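Side-chain contacts in amine Dehydrogenase (Pseudomonas putida, PDB 1JMX), which probably takes part in the oxidative deamination of primary amines as the beta-propeller chain of a three-chain, heme c-containing dehydrogenase: residues 21-26 with 55-60; 38-43 with 68-73; 300-303 with 308-311. All coordinates share one frame; numbering follows the deposited sequence.

Contact 1. Residues 21-26 with 55-60; sequences NNLHVV and RTAYVL
Leu-23 packs against Ala-57 and Val-59 where two neighbouring blades of a seven-bladed beta-propeller lie face to face, joined here, between these two segments, by apolar side chains with no hydrogen bond. A single methyl does the touching on the side of 21-26: CD1 of Leu-23 stands 4.0 Å from CB of Ala-57 and 4.1 Å from CG2 of Val-59. It rests against both at once, since Ala-57 CB and Val-59 CG2 lie 4.7 Å apart on the same face of their strand. The torsions explain the choice of atoms. At a chi1 of -179° the leucine extends away from its own N, and the branching at CG lets CD1 lead toward 55-60. Val-59, in turn, has CG1 anti to N (chi1 -169°), which leaves CG2 as the branch offered to the leucine. The strands belong to different sheets, and CA of Leu-23 and CA of Ala-57 are 9.3 Å apart, sheet-packing rather than strand-pairing distance.

Around this small apolar contact, Ile-15 of strand 12-18 touches both Leu-23 and Ala-57, while Met-50 and Ala-48 of strand 47-50 flank Ala-57 and Val-59. Backbone bonding of Leu-23 with Cys-37 fixes the strand that carries it, and Asn-21 OD1 reaches the same neighbouring blade through a hydrogen bond to Asn-61 ND2. The other leucine methyl is turned aside, with Leu-23 CD2 5.3 Å from Ala-57 CB.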
loop_
_atom_site.group_PDB
_atom_site.type_symbol
_atom_site.label_atom_id
_atom_site.label_comp_id
_atom_site.label_asym_id
_atom_site.label_seq_id
_atom_site.Cartn_x
_atom_site.Cartn_y
_atom_site.Cartn_z
ATOM N N ASN B 21 4.118 -3.484 26.438
ATOM C CA ASN B 21 5.084 -4.572 26.542
ATOM C C ASN B 21 4.734 -5.413 27.751
ATOM O O ASN B 21 5.580 -5.688 28.585
ATOM C CB ASN B 21 6.530 -4.079 26.621
ATOM C CG ASN B 21 7.502 -5.071 26.023
ATOM O OD1 ASN B 21 7.095 -6.000 25.330
ATOM N ND2 ASN B 21 8.788 -4.875 26.270
ATOM N N ASN B 22 3.472 -5.819 27.834
ATOM C CA ASN B 22 3.000 -6.615 28.961
ATOM C C ASN B 22 2.748 -8.065 28.592
ATOM O O ASN B 22 2.476 -8.400 27.439
ATOM C CB ASN B 22 1.660 -6.092 29.512
ATOM C CG ASN B 22 1.602 -4.589 29.641
ATOM O OD1 ASN B 22 2.558 -3.946 30.077
ATOM N ND2 ASN B 22 0.448 -4.018 29.281
ATOM N N LEU B 23 2.799 -8.905 29.612
ATOM C CA LEU B 23 2.496 -10.318 29.488
ATOM C C LEU B 23 1.511 -10.454 30.630
ATOM O O LEU B 23 1.836 -10.153 31.776
ATOM C CB LEU B 23 3.727 -11.195 29.726
ATOM C CG LEU B 23 3.531 -12.712 29.590
ATOM C CD1 LEU B 23 4.869 -13.380 29.336
ATOM C CD2 LEU B 23 2.874 -13.306 30.839
ATOM N N HIS B 24 0.282 -10.819 30.305
ATOM C CA HIS B 24 -0.750 -10.968 31.311
ATOM C C HIS B 24 -1.097 -12.415 31.537
ATOM O O HIS B 24 -1.074 -13.221 30.612
ATOM C CB HIS B 24 -2.008 -10.223 30.883
ATOM C CG HIS B 24 -1.779 -8.774 30.611
ATOM N ND1 HIS B 24 -1.771 -8.248 29.339
ATOM C CD2 HIS B 24 -1.532 -7.740 31.448
ATOM C CE1 HIS B 24 -1.529 -6.952 29.405
ATOM N NE2 HIS B 24 -1.379 -6.619 30.673
ATOM N N VAL B 25 -1.394 -12.741 32.785
ATOM C CA VAL B 25 -1.794 -14.089 33.142
ATOM C C VAL B 25 -3.290 -14.000 33.417
ATOM O O VAL B 25 -3.739 -13.189 34.228
ATOM C CB VAL B 25 -1.056 -14.604 34.397
ATOM C CG1 VAL B 25 -1.480 -16.031 34.696
ATOM C CG2 VAL B 25 0.444 -14.545 34.187
ATOM N N VAL B 26 -4.057 -14.784 32.675
ATOM C CA VAL B 26 -5.497 -14.806 32.823
ATOM C C VAL B 26 -5.908 -16.063 33.569
ATOM O O VAL B 26 -5.502 -17.168 33.221
ATOM C CB VAL B 26 -6.214 -14.763 31.441
ATOM C CG1 VAL B 26 -7.716 -15.021 31.598
ATOM C CG2 VAL B 26 -5.992 -13.404 30.780
ATOM N N ARG B 55 5.814 -22.955 33.908
ATOM C CA ARG B 55 6.183 -21.818 34.728
ATOM C C ARG B 55 6.950 -20.735 33.968
ATOM O O ARG B 55 6.861 -19.559 34.314
ATOM C CB ARG B 55 7.020 -22.333 35.905
ATOM C CG ARG B 55 7.533 -21.284 36.825
ATOM C CD ARG B 55 8.397 -21.878 37.917
ATOM N NE ARG B 55 8.928 -20.798 38.744
ATOM C CZ ARG B 55 8.881 -20.753 40.075
ATOM N NH1 ARG B 55 8.334 -21.754 40.767
ATOM N NH2 ARG B 55 9.315 -19.660 40.709
ATOM N N THR B 56 7.675 -21.126 32.924
ATOM C CA THR B 56 8.466 -20.177 32.146
ATOM C C THR B 56 7.907 -19.950 30.747
ATOM O O THR B 56 7.725 -20.891 29.981
ATOM C CB THR B 56 9.936 -20.648 31.988
ATOM O OG1 THR B 56 10.491 -20.981 33.269
ATOM C CG2 THR B 56 10.780 -19.550 31.350
ATOM N N ALA B 57 7.639 -18.690 30.427
ATOM C CA ALA B 57 7.136 -18.320 29.111
ATOM C C ALA B 57 8.296 -17.787 28.281
ATOM O O ALA B 57 9.082 -16.976 28.760
ATOM C CB ALA B 57 6.053 -17.248 29.236
ATOM N N TYR B 58 8.452 -18.302 27.068
ATOM C CA TYR B 58 9.500 -17.816 26.178
ATOM C C TYR B 58 8.822 -16.950 25.126
ATOM O O TYR B 58 7.861 -17.380 24.492
ATOM C CB TYR B 58 10.295 -18.972 25.565
ATOM C CG TYR B 58 11.227 -19.623 26.567
ATOM C CD1 TYR B 58 10.806 -20.707 27.339
ATOM C CD2 TYR B 58 12.518 -19.133 26.766
ATOM C CE1 TYR B 58 11.644 -21.284 28.277
ATOM C CE2 TYR B 58 13.363 -19.703 27.705
ATOM C CZ TYR B 58 12.921 -20.781 28.459
ATOM O OH TYR B 58 13.757 -21.356 29.392
ATOM N N VAL B 59 9.317 -15.719 24.982
ATOM C CA VAL B 59 8.740 -14.721 24.076
ATOM C C VAL B 59 9.673 -14.117 23.024
ATOM O O VAL B 59 10.763 -13.637 23.344
ATOM C CB VAL B 59 8.147 -13.537 24.908
ATOM C CG1 VAL B 59 7.314 -12.611 24.029
ATOM C CG2 VAL B 59 7.315 -14.061 26.072
ATOM N N LEU B 60 9.228 -14.138 21.768
ATOM C CA LEU B 60 9.969 -13.540 20.656
ATOM C C LEU B 60 9.508 -12.092 20.725
ATOM O O LEU B 60 8.332 -11.802 20.512
ATOM C CB LEU B 60 9.531 -14.142 19.318
ATOM C CG LEU B 60 10.507 -14.229 18.138
ATOM C CD1 LEU B 60 9.718 -14.071 16.848
ATOM C CD2 LEU B 60 11.614 -13.200 18.215
#

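Contact 2. Residues 38-43 with 68-73; sequences VMPDKF and YGIDLD
Pro-40 and Asp-41, on the loop that leaves strand 32-38 for the next propeller blade, both meet Tyr-68 of strand 66-71. The apolar part of the contact belongs to the proline. Its CG lies 3.4 Å from CD2 of Tyr-68 and 3.7 Å from CE2, approaching one side of the ring obliquely as the two side chains slide past each other in opposite directions. CD of Pro-40 meets CD1 of Ile-70 at 4.0 Å, so that one pyrrolidine ring spans two residues whose side chains leave the strand on the same face.

The polar part is a single hydrogen bond: OH of Tyr-68 donates to OD2 of Asp-41, 2.6 Å away, which accepts with its anti lone pair, the one directed away from the other carboxylate oxygen. Carboxylate and ring planes stand 67° apart, and the aspartate arrives at the edge of the ring, crossing the tyrosine at about a right angle. CG of Asp-41 lies anti to its carbonyl carbon (chi1 -60°), a placement that directs the carboxylate to the phenol. The ring is stacked with His-80 and also touches Asn-77, both of strand 76-82.

Farther along the strand, Asp-71 forms an Asx turn, its OD2 accepting from N of Asp-73 at 3.1 Å; Arg-55 forms salt bridges with both aspartates.

Chemically, a phenol that donates to a carboxylate is likely to stay protonated and to favour an ionised aspartate. The bond, one of several ties on this inter-blade loop, probably limits rotation of both groups and joins the loop to strand 66-71 beside the apolar Pro-40 contact.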
loop_
_atom_site.group_PDB
_atom_site.type_symbol
_atom_site.label_atom_id
_atom_site.label_comp_id
_atom_site.label_asym_id
_atom_site.label_seq_id
_atom_site.Cartn_x
_atom_site.Cartn_y
_atom_site.Cartn_z
ATOM N N VAL B 38 5.622 -6.765 33.278
ATOM C CA VAL B 38 6.138 -5.842 32.283
ATOM C C VAL B 38 7.355 -6.551 31.681
ATOM O O VAL B 38 8.170 -7.140 32.400
ATOM C CB VAL B 38 6.543 -4.492 32.898
ATOM C CG1 VAL B 38 7.116 -3.580 31.835
ATOM C CG2 VAL B 38 5.333 -3.841 33.536
ATOM N N MET B 39 7.417 -6.567 30.356
ATOM C CA MET B 39 8.506 -7.212 29.654
ATOM C C MET B 39 9.634 -6.260 29.290
ATOM O O MET B 39 9.432 -5.057 29.121
ATOM C CB MET B 39 7.981 -7.961 28.433
ATOM C CG MET B 39 7.141 -9.155 28.815
ATOM S SD MET B 39 6.844 -10.217 27.431
ATOM C CE MET B 39 5.828 -9.135 26.407
ATOM N N PRO B 40 10.858 -6.797 29.208
ATOM C CA PRO B 40 12.035 -6.004 28.873
ATOM C C PRO B 40 12.093 -5.583 27.412
ATOM O O PRO B 40 11.540 -6.236 26.531
ATOM C CB PRO B 40 13.176 -6.946 29.229
ATOM C CG PRO B 40 12.608 -8.281 28.883
ATOM C CD PRO B 40 11.223 -8.207 29.444
ATOM N N ASP B 41 12.788 -4.480 27.182
ATOM C CA ASP B 41 12.975 -3.917 25.854
ATOM C C ASP B 41 11.682 -3.470 25.162
ATOM O O ASP B 41 10.846 -2.815 25.793
ATOM C CB ASP B 41 13.832 -4.864 25.006
ATOM C CG ASP B 41 15.209 -5.099 25.620
ATOM O OD1 ASP B 41 15.713 -4.196 26.326
ATOM O OD2 ASP B 41 15.784 -6.188 25.413
ATOM N N LYS B 42 11.518 -3.803 23.884
ATOM C CA LYS B 42 10.331 -3.390 23.141
ATOM C C LYS B 42 9.484 -4.572 22.673
ATOM O O LYS B 42 9.977 -5.687 22.563
ATOM C CB LYS B 42 10.748 -2.514 21.956
ATOM C CG LYS B 42 11.503 -1.244 22.358
ATOM C CD LYS B 42 10.567 -0.250 23.040
ATOM C CE LYS B 42 11.309 0.903 23.724
ATOM N NZ LYS B 42 11.982 1.854 22.775
ATOM N N PHE B 43 8.202 -4.306 22.420
ATOM C CA PHE B 43 7.231 -5.308 21.969
ATOM C C PHE B 43 7.312 -5.552 20.466
ATOM O O PHE B 43 7.641 -4.651 19.700
ATOM C CB PHE B 43 5.814 -4.846 22.333
ATOM C CG PHE B 43 4.731 -5.862 22.038
ATOM C CD1 PHE B 43 4.358 -6.798 23.001
ATOM C CD2 PHE B 43 4.061 -5.856 20.816
ATOM C CE1 PHE B 43 3.338 -7.707 22.756
ATOM C CE2 PHE B 43 3.042 -6.759 20.562
ATOM C CZ PHE B 43 2.677 -7.690 21.539
ATOM N N TYR B 68 13.137 -13.924 25.023
ATOM C CA TYR B 68 13.218 -13.759 26.475
ATOM C C TYR B 68 12.473 -14.858 27.222
ATOM O O TYR B 68 11.479 -15.395 26.747
ATOM C CB TYR B 68 12.631 -12.411 26.901
ATOM C CG TYR B 68 13.151 -11.227 26.121
ATOM C CD1 TYR B 68 12.663 -10.941 24.846
ATOM C CD2 TYR B 68 14.141 -10.404 26.645
ATOM C CE1 TYR B 68 13.150 -9.869 24.109
ATOM C CE2 TYR B 68 14.635 -9.325 25.916
ATOM C CZ TYR B 68 14.135 -9.065 24.647
ATOM O OH TYR B 68 14.624 -8.015 23.912
ATOM N N GLY B 69 12.980 -15.204 28.393
ATOM C CA GLY B 69 12.338 -16.206 29.210
ATOM C C GLY B 69 11.880 -15.450 30.437
ATOM O O GLY B 69 12.682 -14.755 31.069
ATOM N N ILE B 70 10.588 -15.514 30.732
ATOM C CA ILE B 70 10.038 -14.822 31.889
ATOM C C ILE B 70 9.392 -15.838 32.825
ATOM O O ILE B 70 8.601 -16.671 32.388
ATOM C CB ILE B 70 8.951 -13.772 31.477
ATOM C CG1 ILE B 70 9.522 -12.733 30.502
ATOM C CG2 ILE B 70 8.390 -13.065 32.716
ATOM C CD1 ILE B 70 10.359 -11.664 31.162
ATOM N N ASP B 71 9.760 -15.795 34.100
ATOM C CA ASP B 71 9.172 -16.683 35.093
ATOM C C ASP B 71 7.864 -16.033 35.532
ATOM O O ASP B 71 7.876 -14.991 36.172
ATOM C CB ASP B 71 10.114 -16.845 36.290
ATOM C CG ASP B 71 9.428 -17.455 37.508
ATOM O OD1 ASP B 71 9.878 -17.175 38.630
ATOM O OD2 ASP B 71 8.438 -18.202 37.365
ATOM N N LEU B 72 6.743 -16.658 35.188
ATOM C CA LEU B 72 5.417 -16.139 35.524
ATOM C C LEU B 72 5.112 -15.941 37.015
ATOM O O LEU B 72 4.345 -15.044 37.375
ATOM C CB LEU B 72 4.341 -17.021 34.890
ATOM C CG LEU B 72 3.834 -16.666 33.491
ATOM C CD1 LEU B 72 4.943 -16.137 32.605
ATOM C CD2 LEU B 72 3.172 -17.882 32.880
ATOM N N ASP B 73 5.680 -16.786 37.873
ATOM C CA ASP B 73 5.451 -16.678 39.314
ATOM C C ASP B 73 6.027 -15.417 39.933
ATOM O O ASP B 73 5.540 -14.951 40.962
ATOM C CB ASP B 73 6.037 -17.882 40.066
ATOM C CG ASP B 73 5.180 -19.129 39.958
ATOM O OD1 ASP B 73 4.041 -19.066 39.456
ATOM O OD2 ASP B 73 5.654 -20.196 40.393
#

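Contact 3. Residues 300-303 with 308-311; sequences VAFD and KLYL
A first torsion of -151° swings CG of Leu-309 over one face of the Phe-302 ring. The resulting CH-pi contact puts CG 4.3 Å from the ring centroid and 20° off its normal. On the same side of the sheet, Val-300 CG1 meets Leu-311 CD2 at 3.7 Å, and the two side chains cross obliquely. The other side carries Ala-301 and Tyr-310, whose CB atoms are 4.1 Å apart. These two form the hydrogen-bonded pair of the antiparallel ladder: Tyr-310 N gives a nearly straight bond to Ala-301 O at 2.7 Å, and Ala-301 N returns one to Tyr-310 O at 2.9 Å.

At the turn, Asp-303 holds its CG between backbone N and carbonyl carbon (chi1 65°), which folds the carboxylate back over the hairpin end. There OD2 accepts from the backbone N of Gly-306 and Asp-307, with a weak third bond from Lys-308 N at 3.4 Å. Replacing Asp-303 by an alanine removes the carboxylate, which would probably leave the Gly-306 and Asp-307 amides without their shared acceptor and the turn freer to shift. Asp-31, in the turn between strands 22-27 and 32-38 of the adjoining blade, receives Tyr-310 OH and forms a salt bridge with Lys-308 NZ. Strands 299-302 and 309-312 thus make a beta hairpin within a four-stranded antiparallel propeller blade, its turn tied by an aspartate.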
loop_
_atom_site.group_PDB
_atom_site.type_symbol
_atom_site.label_atom_id
_atom_site.label_comp_id
_atom_site.label_asym_id
_atom_site.label_seq_id
_atom_site.Cartn_x
_atom_site.Cartn_y
_atom_site.Cartn_z
ATOM N N VAL B 300 -7.820 -17.921 17.830
ATOM C CA VAL B 300 -8.697 -18.707 18.691
ATOM C C VAL B 300 -7.853 -19.424 19.742
ATOM O O VAL B 300 -6.664 -19.674 19.535
ATOM C CB VAL B 300 -9.524 -19.798 17.924
ATOM C CG1 VAL B 300 -10.628 -19.166 17.102
ATOM C CG2 VAL B 300 -8.629 -20.659 17.053
ATOM N N ALA B 301 -8.474 -19.715 20.878
ATOM C CA ALA B 301 -7.837 -20.442 21.971
ATOM C C ALA B 301 -8.930 -21.204 22.720
ATOM O O ALA B 301 -9.975 -20.653 23.026
ATOM C CB ALA B 301 -7.100 -19.488 22.913
ATOM N N PHE B 302 -8.714 -22.496 22.916
ATOM C CA PHE B 302 -9.646 -23.359 23.639
ATOM C C PHE B 302 -9.059 -23.679 25.014
ATOM O O PHE B 302 -7.844 -23.846 25.148
ATOM C CB PHE B 302 -9.805 -24.694 22.903
ATOM C CG PHE B 302 -10.980 -24.759 21.972
ATOM C CD1 PHE B 302 -10.787 -24.861 20.597
ATOM C CD2 PHE B 302 -12.281 -24.785 22.472
ATOM C CE1 PHE B 302 -11.866 -24.997 19.737
ATOM C CE2 PHE B 302 -13.364 -24.919 21.619
ATOM C CZ PHE B 302 -13.155 -25.029 20.247
ATOM N N ASP B 303 -9.900 -23.740 26.042
ATOM C CA ASP B 303 -9.382 -24.134 27.340
ATOM C C ASP B 303 -9.221 -25.668 27.284
ATOM O O ASP B 303 -9.568 -26.289 26.274
ATOM C CB ASP B 303 -10.251 -23.634 28.515
ATOM C CG ASP B 303 -11.650 -24.243 28.560
ATOM O OD1 ASP B 303 -12.387 -23.895 29.501
ATOM O OD2 ASP B 303 -12.028 -25.052 27.695
ATOM N N LYS B 308 -14.823 -23.410 26.833
ATOM C CA LYS B 308 -14.706 -22.002 26.477
ATOM C C LYS B 308 -13.852 -21.849 25.246
ATOM O O LYS B 308 -12.974 -22.666 24.983
ATOM C CB LYS B 308 -14.055 -21.193 27.587
ATOM C CG LYS B 308 -14.861 -21.058 28.830
ATOM C CD LYS B 308 -14.062 -20.251 29.809
ATOM C CE LYS B 308 -14.719 -20.224 31.145
ATOM N NZ LYS B 308 -13.769 -19.685 32.126
ATOM N N LEU B 309 -14.121 -20.779 24.510
ATOM C CA LEU B 309 -13.404 -20.446 23.294
ATOM C C LEU B 309 -13.051 -18.979 23.450
ATOM O O LEU B 309 -13.933 -18.125 23.548
ATOM C CB LEU B 309 -14.312 -20.619 22.073
ATOM C CG LEU B 309 -13.728 -20.988 20.703
ATOM C CD1 LEU B 309 -14.795 -20.779 19.640
ATOM C CD2 LEU B 309 -12.510 -20.169 20.379
ATOM N N TYR B 310 -11.763 -18.700 23.552
ATOM C CA TYR B 310 -11.296 -17.335 23.682
ATOM C C TYR B 310 -10.881 -16.811 22.319
ATOM O O TYR B 310 -10.381 -17.560 21.483
ATOM C CB TYR B 310 -10.099 -17.263 24.638
ATOM C CG TYR B 310 -10.410 -17.644 26.068
ATOM C CD1 TYR B 310 -10.315 -18.973 26.491
ATOM C CD2 TYR B 310 -10.801 -16.683 26.998
ATOM C CE1 TYR B 310 -10.598 -19.332 27.799
ATOM C CE2 TYR B 310 -11.088 -17.031 28.309
ATOM C CZ TYR B 310 -10.983 -18.362 28.704
ATOM O OH TYR B 310 -11.260 -18.724 30.001
ATOM N N LEU B 311 -11.128 -15.527 22.091
ATOM C CA LEU B 311 -10.746 -14.877 20.847
ATOM C C LEU B 311 -9.795 -13.744 21.224
ATOM O O LEU B 311 -10.162 -12.848 21.978
ATOM C CB LEU B 311 -11.970 -14.334 20.108
ATOM C CG LEU B 311 -13.059 -15.329 19.688
ATOM C CD1 LEU B 311 -14.038 -14.612 18.768
ATOM C CD2 LEU B 311 -12.466 -16.533 18.972
#

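Contacts 1 and 2 adjoin, their centres 6 Å apart, and both tie the blade closed by strand 345-348 to the blade running from strand 47-50 to strand 76-82. Backbone bonds run between them: Asn-21 O lies 2.7 Å from Met-39 N, and Val-59 N 2.8 Å from Tyr-68 O. The disulfide of Cys-37 and Cys-75 links the same two blades. Contact 3 lies within the blade on the other flank of the ring-closing one, its centre about 17 Å from that of contact 1 and 23 Å from that of contact 2. This chain's residues lining the heme c pocket, Leu-116 to Tyr-120, belong to the blade after strand 76-82; none is in these contacts, consistent with a structural role.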